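Local coordinates for putative uncharacterized protein (Mycobacterium tuberculosis, PDB 2ZQ5), which probably transfers sulfuryl groups to an acceptor substrate that has not been identified, as a sulfotransferase with a P-loop-type fold, at residues A238-M243 against N301-K306. Residues are numbered along the deposited sequence; the frame is centred on the assembly and turned at random.
Sequences ALDALM and NAARAK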
loop_
_atom_site.group_PDB
_atom_site.type_symbol
_atom_site.label_atom_id
_atom_site.label_comp_id
_atom_site.label_asym_id
_atom_site.label_seq_id
_atom_site.Cartn_x
_atom_site.Cartn_y
_atom_site.Cartn_z
ATOM N N ALA A 238 -5.520 -7.872 -6.862
ATOM C CA ALA A 238 -5.507 -9.154 -6.166
ATOM C C ALA A 238 -6.777 -9.509 -5.419
ATOM O O ALA A 238 -6.720 -10.129 -4.357
ATOM C CB ALA A 238 -4.324 -9.178 -5.201
ATOM N N LEU A 239 -7.923 -9.146 -5.975
ATOM C CA LEU A 239 -9.176 -9.433 -5.303
ATOM C C LEU A 239 -9.391 -10.919 -5.025
ATOM O O LEU A 239 -9.896 -11.276 -3.961
ATOM C CB LEU A 239 -10.351 -8.875 -6.105
ATOM C CG LEU A 239 -11.714 -9.066 -5.439
ATOM C CD1 LEU A 239 -11.728 -8.403 -4.065
ATOM C CD2 LEU A 239 -12.797 -8.483 -6.335
ATOM N N ASP A 240 -9.018 -11.792 -5.959
ATOM C CA ASP A 240 -9.210 -13.218 -5.712
ATOM C C ASP A 240 -8.394 -13.675 -4.508
ATOM O O ASP A 240 -8.877 -14.456 -3.690
ATOM C CB ASP A 240 -8.840 -14.062 -6.938
ATOM C CG ASP A 240 -9.815 -13.883 -8.091
ATOM O OD1 ASP A 240 -11.035 -13.781 -7.843
ATOM O OD2 ASP A 240 -9.358 -13.860 -9.253
ATOM N N ALA A 241 -7.160 -13.185 -4.392
ATOM C CA ALA A 241 -6.312 -13.557 -3.266
ATOM C C ALA A 241 -6.890 -12.980 -1.982
ATOM O O ALA A 241 -6.863 -13.618 -0.927
ATOM C CB ALA A 241 -4.891 -13.040 -3.479
ATOM N N LEU A 242 -7.410 -11.763 -2.080
ATOM C CA LEU A 242 -8.004 -11.097 -0.937
ATOM C C LEU A 242 -9.187 -11.913 -0.420
ATOM O O LEU A 242 -9.268 -12.207 0.774
ATOM C CB LEU A 242 -8.447 -9.686 -1.349
ATOM C CG LEU A 242 -8.913 -8.700 -0.273
ATOM C CD1 LEU A 242 -8.883 -7.295 -0.854
ATOM C CD2 LEU A 242 -10.309 -9.053 0.223
ATOM N N MET A 243 -10.094 -12.292 -1.315
ATOM C CA MET A 243 -11.261 -13.068 -0.906
ATOM C C MET A 243 -10.902 -14.474 -0.432
ATOM O O MET A 243 -11.573 -15.023 0.439
ATOM C CB MET A 243 -12.283 -13.144 -2.047
ATOM C CG MET A 243 -12.817 -11.787 -2.495
ATOM S SD MET A 243 -13.572 -10.823 -1.157
ATOM C CE MET A 243 -15.232 -11.457 -1.174
ATOM N N ASN A 301 -12.802 -5.355 -11.755
ATOM C CA ASN A 301 -14.139 -5.601 -12.296
ATOM C C ASN A 301 -14.331 -7.066 -12.671
ATOM O O ASN A 301 -15.352 -7.670 -12.347
ATOM C CB ASN A 301 -14.404 -4.752 -13.543
ATOM C CG ASN A 301 -14.667 -3.302 -13.222
ATOM O OD1 ASN A 301 -15.026 -2.958 -12.097
ATOM N ND2 ASN A 301 -14.517 -2.440 -14.221
ATOM N N ALA A 302 -13.349 -7.635 -13.361
ATOM C CA ALA A 302 -13.437 -9.022 -13.799
ATOM C C ALA A 302 -13.562 -10.001 -12.641
ATOM O O ALA A 302 -14.373 -10.926 -12.687
ATOM C CB ALA A 302 -12.219 -9.379 -14.657
ATOM N N ALA A 303 -12.769 -9.789 -11.597
ATOM C CA ALA A 303 -12.776 -10.671 -10.439
ATOM C C ALA A 303 -13.974 -10.489 -9.515
ATOM O O ALA A 303 -14.484 -11.450 -8.949
ATOM C CB ALA A 303 -11.486 -10.490 -9.649
ATOM N N ARG A 304 -14.417 -9.249 -9.365
ATOM C CA ARG A 304 -15.539 -8.930 -8.490
ATOM C C ARG A 304 -16.840 -9.644 -8.860
ATOM O O ARG A 304 -17.644 -9.976 -7.988
ATOM C CB ARG A 304 -15.740 -7.415 -8.497
ATOM C CG ARG A 304 -16.932 -6.894 -7.723
ATOM C CD ARG A 304 -16.964 -5.380 -7.836
ATOM N NE ARG A 304 -18.143 -4.794 -7.214
ATOM C CZ ARG A 304 -18.336 -3.487 -7.088
ATOM N NH1 ARG A 304 -17.425 -2.634 -7.543
ATOM N NH2 ARG A 304 -19.435 -3.032 -6.505
ATOM N N ALA A 305 -17.037 -9.891 -10.149
ATOM C CA ALA A 305 -18.256 -10.539 -10.624
ATOM C C ALA A 305 -18.593 -11.890 -9.986
ATOM O O ALA A 305 -19.768 -12.215 -9.807
ATOM C CB ALA A 305 -18.196 -10.688 -12.145
ATOM N N LYS A 306 -17.579 -12.674 -9.632
ATOM C CA LYS A 306 -17.820 -13.997 -9.056
ATOM C C LYS A 306 -18.173 -14.004 -7.574
ATOM O O LYS A 306 -18.491 -15.057 -7.021
ATOM C CB LYS A 306 -16.599 -14.896 -9.258
ATOM C CG LYS A 306 -15.493 -14.656 -8.247
ATOM C CD LYS A 306 -14.372 -15.673 -8.375
ATOM C CE LYS A 306 -13.626 -15.500 -9.681
ATOM N NZ LYS A 306 -13.052 -14.133 -9.771
#
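Leu239 lays its CD2 methyl over the N-CA bond of Arg304, with Leu239 CD2 3.5 Å from Arg304 CA and close to Arg304 CB as well. CG stands anti to the backbone N (chi1 -177°), which carries this branch past Ala303 to Arg304. Nearer the backbone, Leu239 CB meets Ala303 CB at 4.1 Å. The same alanine methyl lies against the carboxylate of Asp240, Ala303 CB to Asp240 OD1 3.8 Å, in van der Waals contact only. Beyond it, Lys306 NZ donates to the syn lone pair of Asp240 OD1 at 2.8 Å, in a salt bridge, and the two side chains cross at about a right angle. Bends at chi3 and chi4 curl the lysine back over its own turn, where NZ gives a second bond to Ala303 O at 3.2 Å. Lys306 thereby links Ala303 O, near the C-terminal end of helix 282-304, to the first turn of helix 239-245. Tyr307 OH also hydrogen-bonds Asp240 OD1, which probably helps fix the carboxylate. The extended Arg304 side chain leads away from the 238-243 segment, to a salt bridge with Asp314. The contact joins the start of helix 239-245 to the end of the long helix 282-304; Leu239 and Arg304 both touch Phe312 of strand 312-316, an outermost strand of the parallel sheet, so the two helix ends meet beside that edge strand.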